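Local coordinates for protein transcriptional regulator, IclR family (Alicyclobacillus acidocaldarius subsp. acidocaldarius, PDB 5TJJ) that probably binds DNA as a dimeric transcription factor of the IclR family and so regulates transcription, at residues L46-V58 against R66-A78. Sequence-based numbering, arbitrary orientation.
Sequences LRVLRTLEREDFV and RYSLGPYLIPLGA
In the winged helix-turn-helix domain, the end of helix 42-54 meets wing strand 66-69 and the start of linker helix 73-83, with Leu-49 on Tyr-67 and Phe-57 on Leu-73. Tyr-67 lies with one ring face under Leu-49, whose CD1 stands 4.1 Å from the ring centroid, nearly on the normal, while Val-58 CG1 abuts the ring edge. A water bridges Tyr-67 OH and Glu-53 OE2. Helix 42-54 ends in a Schellman motif at Asp-56, and the carbonyls of Asp-56 and Phe-57 then hold residues 70-72: Tyr-72 N donates to Asp-56 O (3.1 Å, 161° at the hydrogen), and Gly-70 N reaches Phe-57 O (2.9 Å) from above the carbonyl plane. Phe-57, with CG anti to its carbonyl carbon (chi1 -76°), sets its ring against the start of helix 73-83, crossing Leu-73 and Leu-76 at about a right angle: Leu-73 CD2 covers one face, Phe-57 CD1 touches Tyr-72 CB at 3.6 Å, and Phe-57 CZ meets Leu-76 CD1. An alanine in place of Phe-57 is likely to open a gap between Tyr-72, Leu-73 and Leu-76. Tyr-72 OH is hydrogen-bonded to Gln-138 NE2 of the second subunit. Such joining of recognition-helix end, wing and linker is characteristic of the IclR-type winged helix-turn-helix.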
ATOM      1  N   LEU A  46       9.674 -11.458 -20.593  1.00 48.57           N
ATOM      2  CA  LEU A  46       9.646 -12.758 -19.948  1.00 50.33           C
ATOM      3  C   LEU A  46      10.669 -12.786 -18.821  1.00 48.96           C
ATOM      4  O   LEU A  46      10.335 -13.148 -17.697  1.00 46.75           O
ATOM      5  CB  LEU A  46       9.880 -13.918 -20.948  1.00 53.49           C
ATOM      6  CG  LEU A  46       9.558 -15.318 -20.395  1.00 56.51           C
ATOM      7  CD1 LEU A  46       8.162 -15.365 -19.741  1.00 54.95           C
ATOM      8  CD2 LEU A  46       9.704 -16.424 -21.432  1.00 60.10           C
ATOM      9  N   ARG A  47      11.888 -12.356 -19.124  1.00 49.69           N
ATOM     10  CA  ARG A  47      12.961 -12.401 -18.145  1.00 52.34           C
ATOM     11  C   ARG A  47      12.629 -11.623 -16.853  1.00 49.45           C
ATOM     12  O   ARG A  47      12.908 -12.093 -15.740  1.00 50.98           O
ATOM     13  CB  ARG A  47      14.252 -11.838 -18.729  1.00 54.78           C
ATOM     14  CG  ARG A  47      14.890 -12.618 -19.854  1.00 59.50           C
ATOM     15  CD  ARG A  47      16.254 -12.006 -20.165  1.00 62.56           C
ATOM     16  NE  ARG A  47      16.616 -12.079 -21.597  1.00 67.79           N
ATOM     17  CZ  ARG A  47      16.614 -11.057 -22.474  1.00 67.57           C
ATOM     18  NH1 ARG A  47      16.240  -9.814 -22.119  1.00 63.54           N
ATOM     19  NH2 ARG A  47      16.988 -11.292 -23.730  1.00 70.81           N
ATOM     20  N   VAL A  48      12.030 -10.450 -17.016  1.00 45.57           N
ATOM     21  CA  VAL A  48      11.642  -9.607 -15.894  1.00 43.17           C
ATOM     22  C   VAL A  48      10.511 -10.237 -15.098  1.00 43.73           C
ATOM     23  O   VAL A  48      10.597 -10.369 -13.870  1.00 41.33           O
ATOM     24  CB  VAL A  48      11.235  -8.217 -16.419  1.00 42.46           C
ATOM     25  CG1 VAL A  48      10.487  -7.395 -15.373  1.00 41.68           C
ATOM     26  CG2 VAL A  48      12.479  -7.489 -16.932  1.00 42.62           C
ATOM     27  N   LEU A  49       9.453 -10.630 -15.813  1.00 44.82           N
ATOM     28  CA  LEU A  49       8.327 -11.367 -15.222  1.00 44.71           C
ATOM     29  C   LEU A  49       8.750 -12.589 -14.423  1.00 46.22           C
ATOM     30  O   LEU A  49       8.336 -12.757 -13.288  1.00 45.50           O
ATOM     31  CB  LEU A  49       7.334 -11.803 -16.302  1.00 46.38           C
ATOM     32  CG  LEU A  49       6.398 -10.697 -16.811  1.00 45.00           C
ATOM     33  CD1 LEU A  49       5.748 -11.091 -18.127  1.00 47.23           C
ATOM     34  CD2 LEU A  49       5.334 -10.391 -15.781  1.00 44.78           C
ATOM     35  N   ARG A  50       9.561 -13.450 -15.015  1.00 48.09           N
ATOM     36  CA  ARG A  50      10.007 -14.642 -14.309  1.00 51.14           C
ATOM     37  C   ARG A  50      10.901 -14.277 -13.090  1.00 48.50           C
ATOM     38  O   ARG A  50      10.878 -14.961 -12.077  1.00 47.22           O
ATOM     39  CB  ARG A  50      10.702 -15.627 -15.269  1.00 56.97           C
ATOM     40  CG  ARG A  50       9.732 -16.527 -16.053  1.00 62.60           C
ATOM     41  CD  ARG A  50      10.462 -17.350 -17.127  1.00 67.93           C
ATOM     42  NE  ARG A  50       9.895 -18.683 -17.453  1.00 73.35           N
ATOM     43  CZ  ARG A  50      10.470 -19.881 -17.227  1.00 78.29           C
ATOM     44  NH1 ARG A  50      11.659 -19.982 -16.625  1.00 79.10           N
ATOM     45  NH2 ARG A  50       9.841 -21.000 -17.596  1.00 82.39           N
ATOM     46  N   THR A  51      11.667 -13.193 -13.188  1.00 45.47           N
ATOM     47  CA  THR A  51      12.493 -12.730 -12.069  1.00 44.26           C
ATOM     48  C   THR A  51      11.595 -12.235 -10.934  1.00 42.77           C
ATOM     49  O   THR A  51      11.809 -12.610  -9.773  1.00 44.34           O
ATOM     50  CB  THR A  51      13.469 -11.630 -12.520  1.00 42.55           C
ATOM     51  OG1 THR A  51      14.224 -12.126 -13.619  1.00 44.30           O
ATOM     52  CG2 THR A  51      14.425 -11.242 -11.423  1.00 43.31           C
ATOM     53  N   LEU A  52      10.579 -11.446 -11.282  1.00 39.80           N
ATOM     54  CA  LEU A  52       9.566 -10.993 -10.318  1.00 40.04           C
ATOM     55  C   LEU A  52       8.805 -12.153  -9.671  1.00 42.71           C
ATOM     56  O   LEU A  52       8.546 -12.139  -8.472  1.00 43.20           O
ATOM     57  CB  LEU A  52       8.565 -10.012 -10.977  1.00 37.95           C
ATOM     58  CG  LEU A  52       9.089  -8.659 -11.488  1.00 36.35           C
ATOM     59  CD1 LEU A  52       8.018  -7.888 -12.234  1.00 36.75           C
ATOM     60  CD2 LEU A  52       9.638  -7.792 -10.383  1.00 36.21           C
ATOM     61  N   GLU A  53       8.454 -13.152 -10.472  1.00 45.95           N
ATOM     62  CA  GLU A  53       7.772 -14.354  -9.989  1.00 49.70           C
ATOM     63  C   GLU A  53       8.598 -15.133  -8.966  1.00 51.40           C
ATOM     64  O   GLU A  53       8.057 -15.685  -8.012  1.00 51.53           O
ATOM     65  CB  GLU A  53       7.416 -15.279 -11.161  1.00 53.99           C
ATOM     66  CG  GLU A  53       6.275 -16.238 -10.850  1.00 59.42           C
ATOM     67  CD  GLU A  53       6.327 -17.541 -11.648  1.00 65.99           C
ATOM     68  OE1 GLU A  53       6.281 -18.610 -10.997  1.00 71.38           O
ATOM     69  OE2 GLU A  53       6.393 -17.502 -12.912  1.00 69.04           O
ATOM     70  N   ARG A  54       9.911 -15.147  -9.161  1.00 52.50           N
ATOM     71  CA  ARG A  54      10.820 -15.875  -8.289  1.00 57.16           C
ATOM     72  C   ARG A  54      10.817 -15.231  -6.882  1.00 56.06           C
ATOM     73  O   ARG A  54      10.869 -15.930  -5.872  1.00 59.55           O
ATOM     74  CB  ARG A  54      12.218 -15.955  -8.944  1.00 59.66           C
ATOM     75  CG  ARG A  54      13.164 -16.992  -8.382  1.00 66.88           C
ATOM     76  CD  ARG A  54      14.119 -16.380  -7.348  1.00 70.20           C
ATOM     77  NE  ARG A  54      15.068 -17.334  -6.733  1.00 74.86           N
ATOM     78  CZ  ARG A  54      14.775 -18.222  -5.776  1.00 79.97           C
ATOM     79  NH1 ARG A  54      13.526 -18.334  -5.306  1.00 80.52           N
ATOM     80  NH2 ARG A  54      15.742 -19.018  -5.294  1.00 84.68           N
ATOM     81  N   GLU A  55      10.688 -13.909  -6.828  1.00 52.34           N
ATOM     82  CA  GLU A  55      10.630 -13.170  -5.569  1.00 51.75           C
ATOM     83  C   GLU A  55       9.200 -13.019  -5.027  1.00 50.27           C
ATOM     84  O   GLU A  55       9.026 -12.373  -3.996  1.00 51.36           O
ATOM     85  CB  GLU A  55      11.269 -11.776  -5.737  1.00 50.83           C
ATOM     86  CG  GLU A  55      12.675 -11.739  -6.368  1.00 51.34           C
ATOM     87  CD  GLU A  55      13.841 -11.971  -5.384  1.00 54.92           C
ATOM     88  OE1 GLU A  55      13.607 -12.282  -4.174  1.00 56.45           O
ATOM     89  OE2 GLU A  55      15.020 -11.827  -5.834  1.00 54.35           O
ATOM     90  N   ASP A  56       8.198 -13.609  -5.700  1.00 45.77           N
ATOM     91  CA  ASP A  56       6.777 -13.577  -5.301  1.00 44.21           C
ATOM     92  C   ASP A  56       6.120 -12.159  -5.429  1.00 42.94           C
ATOM     93  O   ASP A  56       5.090 -11.876  -4.797  1.00 41.25           O
ATOM     94  CB  ASP A  56       6.574 -14.187  -3.897  1.00 46.60           C
ATOM     95  CG  ASP A  56       7.000 -15.699  -3.808  1.00 51.37           C
ATOM     96  OD1 ASP A  56       6.191 -16.536  -4.251  1.00 53.05           O
ATOM     97  OD2 ASP A  56       8.113 -16.065  -3.288  1.00 53.06           O
ATOM     98  N   PHE A  57       6.711 -11.283  -6.253  1.00 41.61           N
ATOM     99  CA  PHE A  57       6.126  -9.987  -6.589  1.00 40.84           C
ATOM    100  C   PHE A  57       5.102 -10.108  -7.738  1.00 40.55           C
ATOM    101  O   PHE A  57       4.255  -9.222  -7.922  1.00 36.94           O
ATOM    102  CB  PHE A  57       7.210  -8.995  -7.012  1.00 42.28           C
ATOM    103  CG  PHE A  57       8.028  -8.413  -5.872  1.00 43.64           C
ATOM    104  CD1 PHE A  57       8.172  -9.048  -4.644  1.00 44.99           C
ATOM    105  CD2 PHE A  57       8.744  -7.239  -6.079  1.00 44.19           C
ATOM    106  CE1 PHE A  57       8.976  -8.491  -3.639  1.00 45.99           C
ATOM    107  CE2 PHE A  57       9.547  -6.683  -5.075  1.00 44.77           C
ATOM    108  CZ  PHE A  57       9.660  -7.304  -3.851  1.00 44.34           C
ATOM    109  N   VAL A  58       5.193 -11.203  -8.503  1.00 41.70           N
ATOM    110  CA  VAL A  58       4.231 -11.563  -9.556  1.00 42.93           C
ATOM    111  C   VAL A  58       3.844 -13.019  -9.353  1.00 43.65           C
ATOM    112  O   VAL A  58       4.634 -13.789  -8.815  1.00 44.89           O
ATOM    113  CB  VAL A  58       4.871 -11.339 -10.960  1.00 44.25           C
ATOM    114  CG1 VAL A  58       4.194 -12.165 -12.049  1.00 45.56           C
ATOM    115  CG2 VAL A  58       4.854  -9.848 -11.314  1.00 43.37           C
ATOM    116  N   ARG A  66      -1.495 -16.770 -17.492  1.00 58.14           N
ATOM    117  CA  ARG A  66      -1.662 -15.355 -17.153  1.00 53.82           C
ATOM    118  C   ARG A  66      -0.912 -15.001 -15.885  1.00 50.27           C
ATOM    119  O   ARG A  66      -0.843 -15.799 -14.944  1.00 47.04           O
ATOM    120  CB  ARG A  66      -3.128 -15.006 -16.977  1.00 53.96           C
ATOM    121  CG  ARG A  66      -3.867 -14.945 -18.290  1.00 57.45           C
ATOM    122  CD  ARG A  66      -5.378 -15.022 -18.145  1.00 58.79           C
ATOM    123  NE  ARG A  66      -5.999 -15.092 -19.470  1.00 62.44           N
ATOM    124  CZ  ARG A  66      -6.210 -14.055 -20.284  1.00 63.55           C
ATOM    125  NH1 ARG A  66      -5.879 -12.817 -19.922  1.00 63.08           N
ATOM    126  NH2 ARG A  66      -6.761 -14.258 -21.468  1.00 66.74           N
ATOM    127  N   TYR A  67      -0.358 -13.783 -15.891  1.00 48.75           N
ATOM    128  CA  TYR A  67       0.400 -13.225 -14.789  1.00 46.16           C
ATOM    129  C   TYR A  67      -0.466 -12.220 -14.037  1.00 44.91           C
ATOM    130  O   TYR A  67      -1.368 -11.585 -14.608  1.00 45.67           O
ATOM    131  CB  TYR A  67       1.668 -12.511 -15.304  1.00 46.32           C
ATOM    132  CG  TYR A  67       2.675 -13.410 -16.010  1.00 48.64           C
ATOM    133  CD1 TYR A  67       3.710 -14.030 -15.304  1.00 48.57           C
ATOM    134  CD2 TYR A  67       2.595 -13.644 -17.383  1.00 51.01           C
ATOM    135  CE1 TYR A  67       4.642 -14.846 -15.954  1.00 50.71           C
ATOM    136  CE2 TYR A  67       3.509 -14.470 -18.028  1.00 53.49           C
ATOM    137  CZ  TYR A  67       4.538 -15.067 -17.315  1.00 53.14           C
ATOM    138  OH  TYR A  67       5.443 -15.896 -17.963  1.00 56.03           O
ATOM    139  N   SER A  68      -0.160 -12.051 -12.757  1.00 42.62           N
ATOM    140  CA  SER A  68      -0.904 -11.154 -11.903  1.00 41.47           C
ATOM    141  C   SER A  68      -0.022 -10.680 -10.788  1.00 39.75           C
ATOM    142  O   SER A  68       1.052 -11.261 -10.551  1.00 39.82           O
ATOM    143  CB  SER A  68      -2.106 -11.877 -11.309  1.00 42.00           C
ATOM    144  OG  SER A  68      -1.685 -13.093 -10.718  1.00 42.78           O
ATOM    145  N   LEU A  69      -0.474  -9.618 -10.120  1.00 37.75           N
ATOM    146  CA  LEU A  69       0.224  -9.122  -8.932  1.00 36.39           C
ATOM    147  C   LEU A  69       0.416 -10.220  -7.895  1.00 37.08           C
ATOM    148  O   LEU A  69      -0.540 -10.862  -7.495  1.00 37.86           O
ATOM    149  CB  LEU A  69      -0.520  -7.956  -8.300  1.00 35.31           C
ATOM    150  CG  LEU A  69      -0.537  -6.656  -9.116  1.00 35.57           C
ATOM    151  CD1 LEU A  69      -1.175  -5.531  -8.324  1.00 35.67           C
ATOM    152  CD2 LEU A  69       0.862  -6.243  -9.558  1.00 35.47           C
ATOM    153  N   GLY A  70       1.663 -10.423  -7.469  1.00 36.88           N
ATOM    154  CA  GLY A  70       1.994 -11.450  -6.486  1.00 37.97           C
ATOM    155  C   GLY A  70       1.764 -11.014  -5.041  1.00 37.31           C
ATOM    156  O   GLY A  70       1.651  -9.816  -4.768  1.00 35.94           O
ATOM    157  N   PRO A  71       1.751 -11.975  -4.104  1.00 38.38           N
ATOM    158  CA  PRO A  71       1.368 -11.679  -2.724  1.00 39.77           C
ATOM    159  C   PRO A  71       2.370 -10.902  -1.855  1.00 38.46           C
ATOM    160  O   PRO A  71       1.966 -10.352  -0.840  1.00 39.12           O
ATOM    161  CB  PRO A  71       1.109 -13.066  -2.129  1.00 42.55           C
ATOM    162  CG  PRO A  71       1.985 -14.005  -2.918  1.00 43.03           C
ATOM    163  CD  PRO A  71       2.104 -13.395  -4.291  1.00 41.38           C
ATOM    164  N   TYR A  72       3.633 -10.845  -2.232  1.00 37.77           N
ATOM    165  CA  TYR A  72       4.626 -10.105  -1.452  1.00 38.68           C
ATOM    166  C   TYR A  72       4.332  -8.598  -1.447  1.00 37.67           C
ATOM    167  O   TYR A  72       4.663  -7.892  -0.488  1.00 37.47           O
ATOM    168  CB  TYR A  72       6.070 -10.353  -1.964  1.00 39.82           C
ATOM    169  CG  TYR A  72       7.082 -10.418  -0.862  1.00 40.70           C
ATOM    170  CD1 TYR A  72       7.376  -9.290  -0.089  1.00 40.22           C
ATOM    171  CD2 TYR A  72       7.723 -11.611  -0.553  1.00 42.74           C
ATOM    172  CE1 TYR A  72       8.290  -9.351   0.952  1.00 41.84           C
ATOM    173  CE2 TYR A  72       8.644 -11.686   0.484  1.00 44.08           C
ATOM    174  CZ  TYR A  72       8.926 -10.552   1.228  1.00 43.90           C
ATOM    175  OH  TYR A  72       9.828 -10.620   2.260  1.00 45.40           O
ATOM    176  N   LEU A  73       3.672  -8.104  -2.486  1.00 36.77           N
ATOM    177  CA  LEU A  73       3.295  -6.685  -2.538  1.00 35.26           C
ATOM    178  C   LEU A  73       2.295  -6.276  -1.426  1.00 34.69           C
ATOM    179  O   LEU A  73       2.214  -5.110  -1.054  1.00 34.40           O
ATOM    180  CB  LEU A  73       2.746  -6.347  -3.931  1.00 35.73           C
ATOM    181  CG  LEU A  73       3.719  -6.674  -5.083  1.00 36.43           C
ATOM    182  CD1 LEU A  73       3.055  -6.500  -6.432  1.00 37.29           C
ATOM    183  CD2 LEU A  73       4.989  -5.847  -4.975  1.00 36.44           C
ATOM    184  N   ILE A  74       1.563  -7.224  -0.859  1.00 35.06           N
ATOM    185  CA  ILE A  74       0.583  -6.881   0.172  1.00 35.33           C
ATOM    186  C   ILE A  74       1.250  -6.411   1.491  1.00 36.05           C
ATOM    187  O   ILE A  74       0.869  -5.355   2.027  1.00 35.30           O
ATOM    188  CB  ILE A  74      -0.443  -8.008   0.376  1.00 35.59           C
ATOM    189  CG1 ILE A  74      -1.232  -8.228  -0.915  1.00 35.44           C
ATOM    190  CG2 ILE A  74      -1.416  -7.678   1.499  1.00 37.05           C
ATOM    191  CD1 ILE A  74      -1.904  -9.595  -1.026  1.00 36.72           C
ATOM    192  N   PRO A  75       2.223  -7.178   2.020  1.00 37.70           N
ATOM    193  CA  PRO A  75       2.886  -6.694   3.231  1.00 38.97           C
ATOM    194  C   PRO A  75       3.833  -5.547   2.971  1.00 36.67           C
ATOM    195  O   PRO A  75       3.985  -4.729   3.828  1.00 39.03           O
ATOM    196  CB  PRO A  75       3.608  -7.937   3.780  1.00 40.39           C
ATOM    197  CG  PRO A  75       3.770  -8.821   2.589  1.00 39.55           C
ATOM    198  CD  PRO A  75       2.552  -8.595   1.771  1.00 39.18           C
ATOM    199  N   LEU A  76       4.426  -5.449   1.801  1.00 36.60           N
ATOM    200  CA  LEU A  76       5.163  -4.219   1.425  1.00 36.27           C
ATOM    201  C   LEU A  76       4.335  -2.972   1.489  1.00 35.14           C
ATOM    202  O   LEU A  76       4.790  -1.961   2.012  1.00 35.59           O
ATOM    203  CB  LEU A  76       5.716  -4.307   0.007  1.00 35.73           C
ATOM    204  CG  LEU A  76       6.847  -5.292  -0.200  1.00 36.84           C
ATOM    205  CD1 LEU A  76       7.387  -5.066  -1.592  1.00 36.93           C
ATOM    206  CD2 LEU A  76       7.934  -5.129   0.838  1.00 38.48           C
ATOM    207  N   GLY A  77       3.133  -3.050   0.926  1.00 35.54           N
ATOM    208  CA  GLY A  77       2.169  -1.945   0.951  1.00 35.14           C
ATOM    209  C   GLY A  77       1.798  -1.516   2.352  1.00 36.61           C
ATOM    210  O   GLY A  77       1.779  -0.319   2.671  1.00 38.26           O
ATOM    211  N   ALA A  78       1.545  -2.505   3.193  1.00 38.13           N
ATOM    212  CA  ALA A  78       1.165  -2.283   4.587  1.00 39.70           C
ATOM    213  C   ALA A  78       2.297  -1.647   5.383  1.00 39.38           C
ATOM    214  O   ALA A  78       2.061  -0.741   6.158  1.00 39.89           O
ATOM    215  CB  ALA A  78       0.724  -3.585   5.241  1.00 40.04           C
TER
HETATM  216  O   HOH W   1       6.543 -18.238 -15.952  1.00 54.45           O